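Local coordinates for putative lipoprotein YcdA (Bacillus subtilis subsp. subtilis str. 168, PDB 4R4G) that is of unknown function but, as a putative lipoprotein, is probably anchored to the cell membrane, and joins an Ig-like domain to a C-terminal domain of helices and strands, at residues K257-Y260 with S261-S264; S151-V154 with D155-F159; D73-P76 with E77-E81. All coordinates share one frame; numbering follows the deposited sequence. Where two conformers were deposited one is given.

The chain is elongated, and the three contacts are spread along it: interaction 3 belongs to the Ig-like domain, interactions 1 and 2 to the C-terminal one. No two share a helix or strand, and the centres of interactions 1 and 3 are 68 Å apart. Interaction 2 is the core contact, a helix turn where a valine packs against a leucine and a phenylalanine ring, and a second leucine lies beside a tyrosine. The other two lie at the surface. In 257-264 backbone bonds hold the turn that follows a helix while a lysine folds back over it, and in 73-81 an Asx turn and an aspartate at a tyrosine edge shape a loop. Both surface contacts rely on backbone bonds and charged side chains where interaction 2 adds hydrocarbon.

Interaction 1. Residues K257-Y260 with S261-S264; sequences KDYY and SKNS
Tyr259 and Lys262 meet in a local, surface contact where helix 248-260 gives way to the loop before helix 268-283, at the far end of the C-terminal domain. This is a helix-loop-helix connection between 248-260 and 268-283, held mainly by its backbone. Lys257 O takes two donors: Ser261 N at 2.8 Å, in the i to i+4 pattern of an alpha-helix, and Tyr260 N one residue earlier, the tighter i to i+3 step. Asn263 N then reaches Tyr259 O at 3.1 Å, but from above the carbonyl plane, 44° out of it.

Lys262 supplies most of the side-chain contact. Its chain bends at chi3 (-107°) and doubles back across the end of the helix, carrying CE to 3.3 Å from Asp258 O. The ammonium finishes at the edge of the Tyr259 ring, NZ of Lys262 lying 3.8 Å from CD1 of Tyr259, in the ring plane and not over a face, so it does not make a cation-pi contact. Nor is there a salt bridge with Asp258: OD1 of Asp258 and NZ of Lys262 stay 5.0 Å apart, where any attraction is likely to be weak.

Beyond the turn, the Tyr259 ring stacks with that of Tyr274 on helix 268-283, while Lys257 pairs back along its own helix in a salt bridge with Glu253. On the Tyr260 side a CA-H...O contact is added: Tyr260 CA lies 3.6 Å from Asn263 O.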
ATOM      1  N   LYS A 257      28.374   5.526  34.160  1.00111.66           N
ATOM      2  CA  LYS A 257      28.765   5.392  35.572  1.00114.70           C
ATOM      3  C   LYS A 257      29.951   4.428  35.694  1.00121.29           C
ATOM      4  O   LYS A 257      30.920   4.745  36.379  1.00122.54           O
ATOM      5  CB  LYS A 257      27.590   4.916  36.445  1.00118.69           C
ATOM      6  CG  LYS A 257      26.541   5.982  36.760  1.00123.76           C
ATOM      7  CD  LYS A 257      25.436   5.403  37.637  1.00133.83           C
ATOM      8  CE  LYS A 257      24.157   6.202  37.593  1.00136.83           C
ATOM      9  NZ  LYS A 257      23.027   5.461  38.215  1.00139.66           N
ATOM     10  N   ASP A 258      29.899   3.295  34.960  1.00118.91           N
ATOM     11  CA  ASP A 258      30.938   2.261  34.890  1.00120.37           C
ATOM     12  C   ASP A 258      32.271   2.833  34.361  1.00124.17           C
ATOM     13  O   ASP A 258      33.311   2.244  34.636  1.00124.87           O
ATOM     14  CB  ASP A 258      30.465   1.093  33.998  1.00122.11           C
ATOM     15  CG  ASP A 258      31.159  -0.228  34.268  1.00138.40           C
ATOM     16  OD1 ASP A 258      32.364  -0.343  33.951  1.00140.68           O
ATOM     17  OD2 ASP A 258      30.489  -1.158  34.757  1.00145.04           O
ATOM     18  N   TYR A 259      32.227   3.979  33.620  1.00119.71           N
ATOM     19  CA  TYR A 259      33.361   4.739  33.051  1.00117.92           C
ATOM     20  C   TYR A 259      33.903   5.798  34.051  1.00123.82           C
ATOM     21  O   TYR A 259      35.054   6.233  33.926  1.00122.19           O
ATOM     22  CB  TYR A 259      32.919   5.407  31.741  1.00115.78           C
ATOM     23  CG  TYR A 259      33.894   6.381  31.115  1.00115.21           C
ATOM     24  CD1 TYR A 259      34.999   5.929  30.398  1.00116.38           C
ATOM     25  CD2 TYR A 259      33.663   7.753  31.158  1.00115.36           C
ATOM     26  CE1 TYR A 259      35.875   6.820  29.780  1.00116.44           C
ATOM     27  CE2 TYR A 259      34.528   8.654  30.537  1.00115.28           C
ATOM     28  CZ  TYR A 259      35.632   8.183  29.845  1.00122.36           C
ATOM     29  OH  TYR A 259      36.483   9.065  29.223  1.00122.37           O
ATOM     30  N   TYR A 260      33.050   6.232  35.008  1.00124.02           N
ATOM     31  CA  TYR A 260      33.405   7.148  36.096  1.00126.34           C
ATOM     32  C   TYR A 260      34.019   6.309  37.232  1.00134.23           C
ATOM     33  O   TYR A 260      34.978   6.775  37.858  1.00134.67           O
ATOM     34  CB  TYR A 260      32.200   7.992  36.575  1.00128.56           C
ATOM     35  CG  TYR A 260      31.975   9.270  35.787  1.00128.16           C
ATOM     36  CD1 TYR A 260      32.963  10.251  35.709  1.00129.89           C
ATOM     37  CD2 TYR A 260      30.749   9.529  35.177  1.00127.55           C
ATOM     38  CE1 TYR A 260      32.754  11.436  35.001  1.00129.38           C
ATOM     39  CE2 TYR A 260      30.529  10.711  34.468  1.00126.92           C
ATOM     40  CZ  TYR A 260      31.536  11.659  34.378  1.00133.23           C
ATOM     41  OH  TYR A 260      31.323  12.832  33.694  1.00131.55           O
ATOM     42  N   SER A 261      33.481   5.051  37.455  1.00132.90           N
ATOM     43  CA  SER A 261      33.983   4.086  38.449  0.50135.78           C
ATOM     44  C   SER A 261      35.390   3.602  38.045  1.00140.06           C
ATOM     45  O   SER A 261      36.151   3.114  38.896  1.00142.47           O
ATOM     46  CB  SER A 261      33.027   2.903  38.603  0.50139.77           C
ATOM     47  OG  SER A 261      31.961   3.187  39.495  0.50146.91           O
ATOM     48  N   LYS A 262      35.739   3.773  36.739  1.00134.41           N
ATOM     49  CA  LYS A 262      37.019   3.469  36.095  1.00134.17           C
ATOM     50  C   LYS A 262      37.973   4.676  36.307  1.00140.59           C
ATOM     51  O   LYS A 262      38.879   4.629  37.153  1.00142.06           O
ATOM     52  CB  LYS A 262      36.807   3.223  34.572  1.00133.91           C
ATOM     53  CG  LYS A 262      36.442   1.813  34.110  1.00142.57           C
ATOM     54  CD  LYS A 262      36.427   1.728  32.558  1.00140.91           C
ATOM     55  CE  LYS A 262      35.048   1.631  31.924  1.00135.45           C
ATOM     56  NZ  LYS A 262      35.038   2.117  30.511  1.00128.61           N
ATOM     57  N   ASN A 263      37.711   5.772  35.538  1.00136.63           N
ATOM     58  CA  ASN A 263      38.420   7.054  35.495  1.00136.29           C
ATOM     59  C   ASN A 263      37.579   8.142  36.185  1.00142.28           C
ATOM     60  O   ASN A 263      36.604   8.635  35.606  1.00140.62           O
ATOM     61  CB  ASN A 263      38.724   7.436  34.023  1.00135.91           C
ATOM     62  CG  ASN A 263      39.396   8.783  33.796  1.00160.51           C
ATOM     63  OD1 ASN A 263      40.177   9.280  34.623  1.00157.47           O
ATOM     64  ND2 ASN A 263      39.144   9.382  32.635  1.00149.09           N
ATOM     65  N   SER A 264      37.970   8.499  37.428  1.00142.24           N
ATOM     66  CA  SER A 264      37.334   9.509  38.292  1.00143.87           C
ATOM     67  C   SER A 264      37.425  10.935  37.694  1.00146.49           C
ATOM     68  O   SER A 264      36.408  11.634  37.589  1.00145.93           O
ATOM     69  CB  SER A 264      37.983   9.489  39.677  1.00150.14           C
ATOM     70  OG  SER A 264      39.369   9.800  39.622  1.00155.72           O
TER

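Interaction 2. Residues S151-V154 with D155-F159; sequences SAYV and DVLLF
Val154 lays one methyl over the ring of Phe159, and this CH-pi contact anchors the tight side of the last turns of helix 145-157. CG1 of Val154 sits 3.8 Å from the centroid of the Phe159 ring, 18° off the ring normal and shifted toward the rim, with CZ its nearest ring atom. The valine torsion sets this up: CG1 stands anti to the backbone N (chi1 169°) and leans toward the residues that follow. Leu158 comes in beside it, its CD1 4.0 Å from Val154 CG1, so that one valine meets both a leucine and an aromatic ring. An alanine in place of Phe159 would probably leave the CG1 methyl of Val154 without the flat surface it rests on and open a gap beside Ile222.

The backbone fits this: two successive residues return to Val154. Ordinary i to i+4 bonds run up to Leu157 N on Tyr153 O; Val154 O then accepts from Leu158 N at 2.8 Å and from Phe159 N at 3.0 Å, the latter lying in the carbonyl plane. That second, wider turn brings the phenylalanine ring round to the valine.

Ser151 and Asp155 form the looser side, partly open to solvent. Asp155 N donates to Ser151 O at 2.9 Å, but their side chains make no mutual bond, and the aspartate carboxylate makes a long, weak ion pair with Lys161.

Phe159 and Val154 pack on Ile222 of strand 221-230, Leu157 and Leu158 on Phe181 of helix 174-192, and Tyr153 meets Phe166 of helix 165-170 edge-to-face, placing this helix between sheet and helices.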
ATOM      1  N   SER A 151       8.212  -1.232   1.536  1.00 68.25           N
ATOM      2  CA  SER A 151       9.109  -2.143   2.242  1.00 68.12           C
ATOM      3  C   SER A 151      10.563  -1.937   1.773  1.00 72.47           C
ATOM      4  O   SER A 151      11.462  -1.995   2.617  1.00 75.16           O
ATOM      5  CB  SER A 151       8.665  -3.591   2.041  1.00 72.87           C
ATOM      6  OG  SER A 151       9.309  -4.482   2.936  1.00 88.84           O
ATOM      7  N   ALA A 152      10.791  -1.664   0.451  1.00 66.87           N
ATOM      8  CA  ALA A 152      12.123  -1.391  -0.130  1.00 67.44           C
ATOM      9  C   ALA A 152      12.723  -0.110   0.460  1.00 71.94           C
ATOM     10  O   ALA A 152      13.914  -0.075   0.752  1.00 72.87           O
ATOM     11  CB  ALA A 152      12.032  -1.271  -1.645  1.00 69.29           C
ATOM     12  N   TYR A 153      11.881   0.928   0.662  1.00 67.64           N
ATOM     13  CA  TYR A 153      12.251   2.193   1.281  1.00 66.83           C
ATOM     14  C   TYR A 153      12.716   1.937   2.699  1.00 68.92           C
ATOM     15  O   TYR A 153      13.758   2.442   3.084  1.00 70.45           O
ATOM     16  CB  TYR A 153      11.066   3.174   1.279  1.00 68.31           C
ATOM     17  CG  TYR A 153      11.028   4.116   0.098  1.00 72.66           C
ATOM     18  CD1 TYR A 153      11.710   5.327   0.124  1.00 75.86           C
ATOM     19  CD2 TYR A 153      10.275   3.817  -1.035  1.00 74.30           C
ATOM     20  CE1 TYR A 153      11.649   6.215  -0.946  1.00 79.21           C
ATOM     21  CE2 TYR A 153      10.208   4.697  -2.114  1.00 76.94           C
ATOM     22  CZ  TYR A 153      10.904   5.891  -2.069  1.00 87.74           C
ATOM     23  OH  TYR A 153      10.857   6.751  -3.137  1.00 93.48           O
ATOM     24  N   VAL A 154      11.975   1.112   3.458  1.00 63.21           N
ATOM     25  CA  VAL A 154      12.291   0.740   4.844  1.00 61.14           C
ATOM     26  C   VAL A 154      13.635  -0.017   4.870  1.00 64.46           C
ATOM     27  O   VAL A 154      14.510   0.309   5.680  1.00 63.35           O
ATOM     28  CB  VAL A 154      11.124  -0.052   5.511  1.00 62.70           C
ATOM     29  CG1 VAL A 154      11.543  -0.665   6.847  1.00 62.94           C
ATOM     30  CG2 VAL A 154       9.922   0.850   5.720  1.00 60.97           C
ATOM     31  N   ASP A 155      13.820  -0.953   3.938  1.00 62.00           N
ATOM     32  CA  ASP A 155      15.046  -1.740   3.828  1.00 63.55           C
ATOM     33  C   ASP A 155      16.294  -0.855   3.691  1.00 69.78           C
ATOM     34  O   ASP A 155      17.214  -0.955   4.514  1.00 69.79           O
ATOM     35  CB  ASP A 155      14.947  -2.698   2.629  1.00 66.38           C
ATOM     36  CG  ASP A 155      14.320  -4.051   2.904  1.00 74.75           C
ATOM     37  OD1 ASP A 155      13.692  -4.217   3.976  1.00 74.26           O
ATOM     38  OD2 ASP A 155      14.476  -4.950   2.063  1.00 82.89           O
ATOM     39  N   VAL A 156      16.301   0.047   2.687  1.00 66.80           N
ATOM     40  CA  VAL A 156      17.450   0.907   2.406  1.00 66.96           C
ATOM     41  C   VAL A 156      17.622   2.018   3.447  1.00 70.13           C
ATOM     42  O   VAL A 156      18.762   2.269   3.839  1.00 72.95           O
ATOM     43  CB  VAL A 156      17.459   1.486   0.965  1.00 71.72           C
ATOM     44  CG1 VAL A 156      17.397   0.371  -0.069  1.00 72.85           C
ATOM     45  CG2 VAL A 156      16.342   2.494   0.738  1.00 70.65           C
ATOM     46  N   LEU A 157      16.532   2.679   3.882  1.00 62.91           N
ATOM     47  CA  LEU A 157      16.612   3.798   4.815  1.00 61.72           C
ATOM     48  C   LEU A 157      16.717   3.421   6.250  1.00 68.00           C
ATOM     49  O   LEU A 157      17.496   4.043   6.963  1.00 70.12           O
ATOM     50  CB  LEU A 157      15.398   4.716   4.716  1.00 61.12           C
ATOM     51  CG  LEU A 157      15.122   5.455   3.432  1.00 66.24           C
ATOM     52  CD1 LEU A 157      13.858   6.234   3.583  1.00 65.91           C
ATOM     53  CD2 LEU A 157      16.267   6.363   3.056  1.00 68.48           C
ATOM     54  N   LEU A 158      15.847   2.527   6.730  1.00 63.99           N
ATOM     55  CA  LEU A 158      15.788   2.221   8.156  1.00 62.71           C
ATOM     56  C   LEU A 158      16.622   1.024   8.556  1.00 65.16           C
ATOM     57  O   LEU A 158      17.211   1.042   9.634  1.00 64.80           O
ATOM     58  CB  LEU A 158      14.325   2.013   8.571  1.00 61.99           C
ATOM     59  CG  LEU A 158      13.481   3.288   8.538  1.00 66.20           C
ATOM     60  CD1 LEU A 158      12.070   2.982   8.378  1.00 65.40           C
ATOM     61  CD2 LEU A 158      13.684   4.126   9.779  1.00 69.72           C
ATOM     62  N   PHE A 159      16.681  -0.003   7.710  1.00 61.29           N
ATOM     63  CA  PHE A 159      17.409  -1.219   8.042  1.00 61.34           C
ATOM     64  C   PHE A 159      18.837  -1.219   7.546  1.00 71.06           C
ATOM     65  O   PHE A 159      19.606  -2.093   7.940  1.00 73.57           O
ATOM     66  CB  PHE A 159      16.671  -2.447   7.483  1.00 61.81           C
ATOM     67  CG  PHE A 159      15.302  -2.724   8.067  1.00 60.65           C
ATOM     68  CD1 PHE A 159      14.884  -2.104   9.238  1.00 62.20           C
ATOM     69  CD2 PHE A 159      14.430  -3.606   7.443  1.00 61.68           C
ATOM     70  CE1 PHE A 159      13.627  -2.371   9.777  1.00 62.62           C
ATOM     71  CE2 PHE A 159      13.168  -3.857   7.973  1.00 63.08           C
ATOM     72  CZ  PHE A 159      12.776  -3.239   9.137  1.00 61.09           C
TER

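Interaction 3. Residues D73-P76 with E77-E81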
ATOM      1  N   ASP A  73     -22.992  -5.325  -5.247  1.00 68.13           N
ATOM      2  CA  ASP A  73     -22.395  -4.409  -6.183  1.00 69.50           C
ATOM      3  C   ASP A  73     -21.694  -3.370  -5.326  1.00 72.66           C
ATOM      4  O   ASP A  73     -22.103  -3.129  -4.179  1.00 73.82           O
ATOM      5  CB  ASP A  73     -23.443  -3.805  -7.133  1.00 73.47           C
ATOM      6  CG  ASP A  73     -24.630  -3.206  -6.424  1.00 97.55           C
ATOM      7  OD1 ASP A  73     -25.393  -3.979  -5.783  1.00 99.59           O
ATOM      8  OD2 ASP A  73     -24.802  -1.963  -6.506  1.00110.25           O
ATOM      9  N   THR A  74     -20.606  -2.811  -5.811  1.00 66.46           N
ATOM     10  CA  THR A  74     -19.972  -1.819  -4.973  1.00 65.47           C
ATOM     11  C   THR A  74     -19.621  -0.616  -5.824  1.00 68.97           C
ATOM     12  O   THR A  74     -19.940  -0.592  -7.014  1.00 69.53           O
ATOM     13  CB  THR A  74     -18.839  -2.405  -4.155  1.00 67.12           C
ATOM     14  OG1 THR A  74     -18.476  -1.436  -3.188  1.00 64.12           O
ATOM     15  CG2 THR A  74     -17.645  -2.835  -4.988  1.00 67.31           C
ATOM     16  N   ASP A  75     -19.051   0.412  -5.200  1.00 64.24           N
ATOM     17  CA  ASP A  75     -18.727   1.644  -5.890  1.00 64.64           C
ATOM     18  C   ASP A  75     -17.244   1.899  -5.813  1.00 67.35           C
ATOM     19  O   ASP A  75     -16.648   1.611  -4.770  1.00 67.07           O
ATOM     20  CB  ASP A  75     -19.522   2.835  -5.286  1.00 68.05           C
ATOM     21  CG  ASP A  75     -20.987   2.895  -5.662  1.00 78.94           C
ATOM     22  OD1 ASP A  75     -21.301   2.675  -6.833  1.00 81.59           O
ATOM     23  OD2 ASP A  75     -21.814   3.193  -4.783  1.00 87.35           O
ATOM     24  N   PRO A  76     -16.623   2.482  -6.876  1.00 63.88           N
ATOM     25  CA  PRO A  76     -15.196   2.836  -6.779  1.00 63.38           C
ATOM     26  C   PRO A  76     -15.042   4.106  -5.915  1.00 71.74           C
ATOM     27  O   PRO A  76     -16.067   4.653  -5.498  1.00 72.98           O
ATOM     28  CB  PRO A  76     -14.815   3.074  -8.251  1.00 65.53           C
ATOM     29  CG  PRO A  76     -16.035   3.613  -8.863  1.00 71.07           C
ATOM     30  CD  PRO A  76     -17.196   2.940  -8.165  1.00 65.89           C
ATOM     31  N   GLU A  77     -13.793   4.604  -5.658  1.00 69.83           N
ATOM     32  CA  GLU A  77     -13.611   5.834  -4.875  1.00 70.82           C
ATOM     33  C   GLU A  77     -14.226   7.009  -5.633  1.00 76.14           C
ATOM     34  O   GLU A  77     -14.892   7.833  -5.021  1.00 77.39           O
ATOM     35  CB  GLU A  77     -12.132   6.085  -4.553  1.00 72.21           C
ATOM     36  CG  GLU A  77     -11.841   7.346  -3.739  1.00 79.04           C
ATOM     37  CD  GLU A  77     -11.476   8.589  -4.533  1.00100.98           C
ATOM     38  OE1 GLU A  77     -11.161   8.463  -5.740  1.00 91.52           O
ATOM     39  OE2 GLU A  77     -11.469   9.688  -3.933  1.00100.54           O
ATOM     40  N   ASP A  78     -14.063   7.051  -6.963  1.00 72.41           N
ATOM     41  CA  ASP A  78     -14.643   8.114  -7.773  1.00 74.37           C
ATOM     42  C   ASP A  78     -15.750   7.494  -8.610  1.00 79.86           C
ATOM     43  O   ASP A  78     -15.475   6.859  -9.624  1.00 79.22           O
ATOM     44  CB  ASP A  78     -13.552   8.788  -8.621  1.00 77.29           C
ATOM     45  CG  ASP A  78     -13.978   9.965  -9.460  1.00 92.48           C
ATOM     46  OD1 ASP A  78     -15.188  10.283  -9.477  1.00 95.00           O
ATOM     47  OD2 ASP A  78     -13.114  10.545 -10.138  1.00102.34           O
ATOM     48  N   TYR A  79     -17.014   7.672  -8.177  1.00 77.77           N
ATOM     49  CA  TYR A  79     -18.183   7.087  -8.825  1.00 77.00           C
ATOM     50  C   TYR A  79     -18.236   7.404 -10.329  1.00 83.44           C
ATOM     51  O   TYR A  79     -18.880   6.657 -11.062  1.00 83.96           O
ATOM     52  CB  TYR A  79     -19.494   7.511  -8.130  1.00 79.43           C
ATOM     53  CG  TYR A  79     -20.710   6.797  -8.683  1.00 80.09           C
ATOM     54  CD1 TYR A  79     -20.952   5.461  -8.382  1.00 79.16           C
ATOM     55  CD2 TYR A  79     -21.585   7.439  -9.553  1.00 82.85           C
ATOM     56  CE1 TYR A  79     -22.043   4.788  -8.915  1.00 78.25           C
ATOM     57  CE2 TYR A  79     -22.671   6.765 -10.110  1.00 82.88           C
ATOM     58  CZ  TYR A  79     -22.887   5.433  -9.795  1.00 86.67           C
ATOM     59  OH  TYR A  79     -23.954   4.727 -10.300  1.00 89.15           O
ATOM     60  N   SER A  80     -17.545   8.468 -10.804  1.00 80.67           N
ATOM     61  CA  SER A  80     -17.521   8.806 -12.232  1.00 80.94           C
ATOM     62  C   SER A  80     -16.832   7.693 -13.029  1.00 81.52           C
ATOM     63  O   SER A  80     -17.101   7.574 -14.218  1.00 83.93           O
ATOM     64  CB  SER A  80     -16.847  10.152 -12.483  1.00 86.61           C
ATOM     65  OG  SER A  80     -15.462  10.138 -12.173  1.00 94.85           O
ATOM     66  N   GLU A  81     -16.023   6.837 -12.358  1.00 73.80           N
ATOM     67  CA  GLU A  81     -15.324   5.698 -12.956  1.00 72.77           C
ATOM     68  C   GLU A  81     -16.248   4.508 -13.213  1.00 77.90           C
ATOM     69  O   GLU A  81     -15.770   3.453 -13.640  1.00 79.13           O
ATOM     70  CB  GLU A  81     -14.209   5.199 -12.027  1.00 72.56           C
ATOM     71  CG  GLU A  81     -12.946   6.047 -11.867  1.00 86.80           C
ATOM     72  CD  GLU A  81     -11.956   5.390 -10.909  1.00108.19           C
ATOM     73  OE1 GLU A  81     -11.800   4.144 -10.973  1.00100.39           O
ATOM     74  OE2 GLU A  81     -11.374   6.111 -10.063  1.00 97.22           O
TER
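Asp78 OD1 is gripped twice by a single residue: Ser80 OG donates to it at 2.7 Å and Ser80 N at 3.3 Å. Both donors come from the same face of the carboxylate, more than 50° out of its plane. The backbone bond, made two residues on, defines an Asx turn, and it leads into the short 3-10 segment 79-81, where Glu81 N closes on Asp78 O at 2.8 Å. Side chain and carbonyl of Asp78 thus fix the bend together.

Ahead of this bend, Asp75 and Pro76 supply the contact across the loop. The carboxylate of Asp75 approaches Tyr79 at the ring edge, with OD1 in the ring plane and 3.1 Å from CE1 of Tyr79; CD1 is about as near. The two flat groups stand almost perpendicular, 87° apart, and the oxygen faces the ring hydrogens, an orientation in which the negative charge would avoid the pi cloud. Tyr79 presents that edge because its CG lies anti to the backbone N (chi1 -174°), which turns the ring back toward Asp75. The stronger partner of this same oxygen is Lys82, by a salt bridge; Lys82 also donates to Thr74 O, tying Lys82 to the 73-76 side of the loop.

Pro76 fills the inside of the bend. Its CG lies 3.4 Å from Asp78 O and 4.0 Å from Glu81 CB, an apolar wedge under the 3-10 turn.

The loop joins strands 69-71 and 86-88 of the Ig-like domain and lies against strand 93-102: Thr74 pairs by backbone bonds with Phe99, Pro76 touches the Phe99 side chain, Asn97 donates to Glu81 O, and Glu81 touches Lys231 between strands 221-230 and 233-244.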